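Local coordinates for protein ferredoxin CarAc (Pseudomonas resinovorans, PDB 7BUH) that carries a Rieske [2Fe-2S] cluster and mediates electron transfer from the reductase to the terminal oxygenase of carbazole 1,9a-dioxygenase, at residues Ile4-Cys9 and Val22-Ala27; Phe39-Asp44 and Val100-Glu105. All blocks are in the same frame, centred on the assembly; numbering follows the deposited sequence. Where two conformers were deposited one is given.

Interaction 1: Ile4-Cys9 and Val22-Ala27; sequences IWLKVC and VNRVGA
Val22 meets Leu6 and Val8 where the curled antiparallel sheet of this Rieske fold brings its two outermost strands, 5-10 and 18-24, within side-chain contact. The axes pass 8.8 Å apart at 146°, so the strands run roughly antiparallel yet are joined here by side chains, not by backbone bonds. Val22 illustrates how one branched residue can serve two neighbours. Its CB points toward the opposite strand and the two methyls divide the work. With CG1 anti to the backbone N (chi1 177°), that methyl reaches Leu6 CD1 at 4.0 Å, while CG2, beside the N, lies 3.8 Å from Val8 CG2 and also touches Val8 CG1. The Val8 and Val22 side chains cross at about a right angle. Leu6 CD1 has a second partner: Arg24 CG lies 3.6 Å from it, and Arg24 CD is equally near, so the aliphatic shaft of the arginine lengthens the apolar patch. A bend at chi3 (-72°) then turns the polar end of Arg24 back to its own hairpin, where NE is hydrogen-bonded to Ala28 O. Arg24 also starts a type II turn, and Ala27, which ends it, sets its CB 3.8 Å above the centre of the guanidinium plane.

Interaction 2: Phe39-Asp44 and Val100-Glu105; sequences FYATED and VYVAGE
The interior of the Rieske fold, on the concave side of its six-stranded sheet, is where Phe39 and Ala41 of strand 38-43 meet Val100 and Val102 of strand 99-103. Strand 90-96 runs between the two and is antiparallel to both, so they point the same way, with Phe39 beside Val100 and Ala41 beside Val102. Curvature of the sheet lets such second neighbours touch: the CA atoms of Ala41 and Val102 are 7.0 Å apart. Val93 of the intervening strand packs on both Phe39 and Ala41, and Val102 also touches Leu6 and Val8, making this part of the hydrophobic core.

The two pairs pack in different ways. Val100 meets a flat ring: its CG2 stands over one face of Phe39 in a CH-pi contact, 4.1 Å from the centroid and 24° off the ring normal. The methyl is displaced toward the rim, and its nearest ring atom is Phe39 CE2, at 3.7 Å. At Ala41, where the strands come closer, a single methyl suffices. Val102 places CG1 between its backbone N and carbonyl carbon (chi1 61°), which leaves CG2 anti to the N and directed at Ala41. The resulting approach of Val102 CG2 to Ala41 CB, 3.5 Å, is a close fit for two methyl groups.

Past this apolar row the chain turns polar. In Asp44, just after the strand, the carboxylate is hydrogen-bonded through OD2 to Ser52 OG and through OD1 to Ser54 OG. Thr42 points away from strand 99-103, and its OG1 is also hydrogen-bonded to Tyr33 OH. The same hydroxyl donates to Glu43 O at 2.7 Å, approaching from above the carbonyl plane, 40° out of it.

Interaction 1 closes along the chain before interaction 2 opens, yet their centres lie only about 8 Å apart, because strands 5-10 and 99-103 are neighbours in the one six-stranded sheet. Backbone bonds, probably Leu6 N to Val102 O (2.7 Å) and Val8 N to Val100 O (2.8 Å), tie the two together. Interaction 1 joins the sheet's outermost strands, whereas interaction 2 spans strand 90-96 further in; both contribute apolar side chains to the interior of the curled sheet. The link between them shows the first and last strands of the sequence, 5-10 and 99-103, lying side by side in the sheet. Both contacts lie away from the iron-sulfur cluster, in the sheet part of the Rieske domain.

Interaction 1: Ile4-Cys9 and Val22-Ala27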
loop_
_atom_site.group_PDB
_atom_site.type_symbol
_atom_site.label_atom_id
_atom_site.label_comp_id
_atom_site.label_asym_id
_atom_site.label_seq_id
_atom_site.Cartn_x
_atom_site.Cartn_y
_atom_site.Cartn_z
ATOM N N ILE A 4 6.641 14.090 4.883
ATOM C CA ILE A 4 6.083 13.094 5.863
ATOM C C ILE A 4 6.522 11.675 5.495
ATOM O O ILE A 4 6.232 11.219 4.373
ATOM C CB ILE A 4 4.547 13.147 5.987
ATOM C CG1 ILE A 4 4.026 14.533 6.367
ATOM C CG2 ILE A 4 4.060 12.100 6.977
ATOM C CD1 ILE A 4 2.527 14.690 6.112
ATOM N N TRP A 5 7.151 10.987 6.439
ATOM C CA TRP A 5 7.563 9.564 6.337
ATOM C C TRP A 5 7.052 8.846 7.566
ATOM O O TRP A 5 7.162 9.417 8.672
ATOM C CB TRP A 5 9.077 9.483 6.195
ATOM C CG TRP A 5 9.527 10.014 4.878
ATOM C CD1 TRP A 5 9.948 11.269 4.539
ATOM C CD2 TRP A 5 9.574 9.234 3.674
ATOM N NE1 TRP A 5 10.220 11.329 3.190
ATOM C CE2 TRP A 5 9.996 10.091 2.635
ATOM C CE3 TRP A 5 9.241 7.906 3.387
ATOM C CZ2 TRP A 5 10.175 9.630 1.336
ATOM C CZ3 TRP A 5 9.401 7.456 2.094
ATOM C CH2 TRP A 5 9.863 8.305 1.088
ATOM N N LEU A 6 6.450 7.673 7.380
ATOM C CA LEU A 6 5.889 6.876 8.483
ATOM C C LEU A 6 6.766 5.648 8.714
ATOM O O LEU A 6 6.966 4.871 7.766
ATOM C CB LEU A 6 4.466 6.457 8.119
ATOM C CG LEU A 6 3.509 7.580 7.770
ATOM C CD1 LEU A 6 2.136 7.001 7.559
ATOM C CD2 LEU A 6 3.484 8.680 8.845
ATOM N N LYS A 7 7.282 5.480 9.920
ATOM C CA LYS A 7 8.153 4.341 10.234
ATOM C C LYS A 7 7.252 3.116 10.359
ATOM O O LYS A 7 6.246 3.148 11.117
ATOM C CB LYS A 7 9.016 4.596 11.464
ATOM C CG LYS A 7 9.840 3.386 11.899
ATOM C CD LYS A 7 10.703 3.670 13.116
ATOM C CE LYS A 7 11.799 4.660 12.803
ATOM N NZ LYS A 7 12.601 5.036 13.997
ATOM N N VAL A 8 7.590 2.059 9.629
ATOM C CA VAL A 8 6.786 0.807 9.605
ATOM C C VAL A 8 7.434 -0.219 10.520
ATOM O O VAL A 8 6.784 -0.656 11.516
ATOM C CB VAL A 8 6.644 0.318 8.157
ATOM C CG1 VAL A 8 5.786 -0.925 8.036
ATOM C CG2 VAL A 8 6.084 1.439 7.320
ATOM N N CYS A 9 8.642 -0.657 10.198
ATOM C CA CYS A 9 9.315 -1.759 10.922
ATOM C C CYS A 9 10.724 -1.895 10.378
ATOM O O CYS A 9 11.016 -1.253 9.401
ATOM C CB CYS A 9 8.603 -3.088 10.715
ATOM S SG CYS A 9 8.384 -3.531 8.970
ATOM N N VAL A 22 -0.390 -0.184 7.646
ATOM C CA VAL A 22 0.043 1.067 8.308
ATOM C C VAL A 22 -1.187 1.945 8.535
ATOM O O VAL A 22 -1.818 2.422 7.555
ATOM C CB VAL A 22 1.117 1.798 7.494
ATOM C CG1 VAL A 22 1.479 3.092 8.175
ATOM C CG2 VAL A 22 2.335 0.916 7.255
ATOM N N ASN A 23 -1.540 2.167 9.806
ATOM C CA ASN A 23 -2.710 3.024 10.119
ATOM C C ASN A 23 -2.245 4.478 10.257
ATOM O O ASN A 23 -1.117 4.708 10.759
ATOM C CB ASN A 23 -3.441 2.499 11.344
ATOM C CG ASN A 23 -3.908 1.079 11.154
ATOM O OD1 ASN A 23 -4.881 0.829 10.436
ATOM N ND2 ASN A 23 -3.176 0.151 11.734
ATOM N N ARG A 24 -3.061 5.407 9.780
ATOM C CA ARG A 24 -2.793 6.867 9.835
ATOM C C ARG A 24 -3.960 7.548 10.555
ATOM O O ARG A 24 -5.092 7.551 10.023
ATOM C CB ARG A 24 -2.631 7.436 8.432
ATOM C CG ARG A 24 -1.501 6.789 7.639
ATOM C CD ARG A 24 -1.265 7.539 6.366
ATOM N NE ARG A 24 -2.352 7.310 5.440
ATOM C CZ ARG A 24 -2.631 8.057 4.374
ATOM N NH1 ARG A 24 -1.923 9.134 4.099
ATOM N NH2 ARG A 24 -3.643 7.737 3.588
ATOM N N VAL A 25 -3.680 8.100 11.726
ATOM C CA VAL A 25 -4.678 8.852 12.538
ATOM C C VAL A 25 -5.435 9.779 11.582
ATOM O O VAL A 25 -4.772 10.596 10.934
ATOM C CB VAL A 25 -3.992 9.601 13.700
ATOM C CG1 VAL A 25 -3.697 8.654 14.861
ATOM C CG2 VAL A 25 -2.718 10.320 13.256
ATOM N N GLY A 26 -6.741 9.541 11.402
ATOM C CA GLY A 26 -7.673 10.392 10.633
ATOM C C GLY A 26 -7.484 10.321 9.124
ATOM O O GLY A 26 -8.023 11.209 8.409
ATOM N N ALA A 27 -6.755 9.317 8.614
ATOM C CA ALA A 27 -6.570 9.115 7.162
ATOM C C ALA A 27 -6.672 7.614 6.839
ATOM O O ALA A 27 -6.801 6.768 7.764
ATOM C CB ALA A 27 -5.276 9.728 6.673
#

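Interaction 2: Phe39-Asp44 and Val100-Glu105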
loop_
_atom_site.group_PDB
_atom_site.type_symbol
_atom_site.label_atom_id
_atom_site.label_comp_id
_atom_site.label_asym_id
_atom_site.label_seq_id
_atom_site.Cartn_x
_atom_site.Cartn_y
_atom_site.Cartn_z
ATOM N N PHE A 39 10.399 -3.052 -1.778
ATOM C CA PHE A 39 9.247 -2.590 -0.967
ATOM C C PHE A 39 8.393 -1.644 -1.792
ATOM O O PHE A 39 8.953 -0.764 -2.469
ATOM C CB PHE A 39 9.738 -1.913 0.315
ATOM C CG PHE A 39 10.451 -2.850 1.248
ATOM C CD1 PHE A 39 11.821 -3.069 1.125
ATOM C CD2 PHE A 39 9.732 -3.529 2.228
ATOM C CE1 PHE A 39 12.467 -3.940 2.002
ATOM C CE2 PHE A 39 10.385 -4.375 3.115
ATOM C CZ PHE A 39 11.746 -4.595 2.967
ATOM N N TYR A 40 7.067 -1.797 -1.697
ATOM C CA TYR A 40 6.058 -0.962 -2.397
ATOM C C TYR A 40 4.944 -0.672 -1.394
ATOM O O TYR A 40 4.824 -1.384 -0.368
ATOM C CB TYR A 40 5.544 -1.669 -3.657
ATOM C CG TYR A 40 6.654 -1.921 -4.635
ATOM C CD1 TYR A 40 7.138 -0.882 -5.434
ATOM C CD2 TYR A 40 7.325 -3.135 -4.665
ATOM C CE1 TYR A 40 8.216 -1.073 -6.291
ATOM C CE2 TYR A 40 8.393 -3.339 -5.528
ATOM C CZ TYR A 40 8.839 -2.305 -6.338
ATOM O OH TYR A 40 9.924 -2.481 -7.148
ATOM N N ALA A 41 4.158 0.347 -1.666
ATOM C CA ALA A 41 3.020 0.692 -0.802
ATOM C C ALA A 41 1.863 1.194 -1.648
ATOM O O ALA A 41 2.096 1.910 -2.635
ATOM C CB ALA A 41 3.424 1.726 0.218
ATOM N N THR A 42 0.662 0.854 -1.236
ATOM C CA THR A 42 -0.578 1.413 -1.807
ATOM C C THR A 42 -1.512 1.796 -0.664
ATOM O O THR A 42 -1.220 1.466 0.475
ATOM C CB THR A 42 -1.257 0.372 -2.713
ATOM O OG1 THR A 42 -1.695 -0.764 -1.956
ATOM C CG2 THR A 42 -0.378 -0.122 -3.841
ATOM N N GLU A 43 -2.661 2.380 -0.988
ATOM C CA GLU A 43 -3.834 2.336 -0.110
ATOM C C GLU A 43 -4.068 0.870 0.282
ATOM O O GLU A 43 -3.887 -0.044 -0.562
ATOM C CB GLU A 43 -5.073 2.897 -0.811
ATOM C CG GLU A 43 -5.005 4.386 -1.007
ATOM C CD GLU A 43 -5.820 4.952 -2.171
ATOM O OE1 GLU A 43 -6.518 4.183 -2.948
ATOM O OE2 GLU A 43 -5.737 6.202 -2.316
ATOM N N ASP A 44 -4.449 0.626 1.525
ATOM C CA ASP A 44 -4.789 -0.740 2.003
ATOM C C ASP A 44 -6.190 -1.150 1.524
ATOM O O ASP A 44 -6.464 -2.383 1.408
ATOM C CB ASP A 44 -4.760 -0.785 3.526
ATOM C CG ASP A 44 -5.068 -2.163 4.093
ATOM O OD1 ASP A 44 -4.286 -3.090 3.793
ATOM O OD2 ASP A 44 -6.068 -2.278 4.842
ATOM N N VAL A 100 12.010 0.391 7.391
ATOM C CA VAL A 100 11.072 0.680 6.268
ATOM C C VAL A 100 10.225 1.903 6.642
ATOM O O VAL A 100 9.618 1.916 7.747
ATOM C CB VAL A 100 10.173 -0.537 5.997
ATOM C CG1 VAL A 100 9.186 -0.201 4.893
ATOM C CG2 VAL A 100 11.032 -1.755 5.659
ATOM N N TYR A 101 10.213 2.889 5.771
ATOM C CA TYR A 101 9.352 4.081 5.884
ATOM C C TYR A 101 8.479 4.194 4.654
ATOM O O TYR A 101 8.976 4.066 3.516
ATOM C CB TYR A 101 10.191 5.352 6.006
ATOM C CG TYR A 101 10.974 5.441 7.282
ATOM C CD1 TYR A 101 12.143 4.712 7.433
ATOM C CD2 TYR A 101 10.610 6.302 8.302
ATOM C CE1 TYR A 101 12.893 4.776 8.597
ATOM C CE2 TYR A 101 11.351 6.383 9.479
ATOM C CZ TYR A 101 12.516 5.626 9.618
ATOM O OH TYR A 101 13.311 5.687 10.737
ATOM N N VAL A 102 7.216 4.525 4.884
ATOM C CA VAL A 102 6.295 4.841 3.770
ATOM C C VAL A 102 5.955 6.330 3.799
ATOM O O VAL A 102 5.704 6.871 4.863
ATOM C CB VAL A 102 5.072 3.896 3.767
ATOM C CG1 VAL A 102 4.218 3.969 5.021
ATOM C CG2 VAL A 102 4.224 4.160 2.545
ATOM N N ALA A 103 5.964 6.965 2.641
ATOM C CA ALA A 103 5.591 8.379 2.501
ATOM C C ALA A 103 4.155 8.533 3.003
ATOM O O ALA A 103 3.318 7.568 2.853
ATOM C CB ALA A 103 5.768 8.842 1.094
ATOM N N GLY A 104 3.916 9.629 3.712
ATOM C CA GLY A 104 2.611 9.952 4.298
ATOM C C GLY A 104 1.763 10.598 3.238
ATOM O O GLY A 104 0.578 10.807 3.550
ATOM N N GLU A 105 2.385 10.889 2.074
ATOM C CA GLU A 105 1.780 11.541 0.872
ATOM C C GLU A 105 0.530 12.322 1.317
ATOM O O GLU A 105 -0.481 12.311 0.555
ATOM C CB GLU A 105 1.585 10.505 -0.257
ATOM C CG GLU A 105 0.392 10.730 -1.197
ATOM C CD GLU A 105 0.295 9.838 -2.430
ATOM O OE1 GLU A 105 -0.811 9.339 -2.729
ATOM O OE2 GLU A 105 1.314 9.672 -3.119
#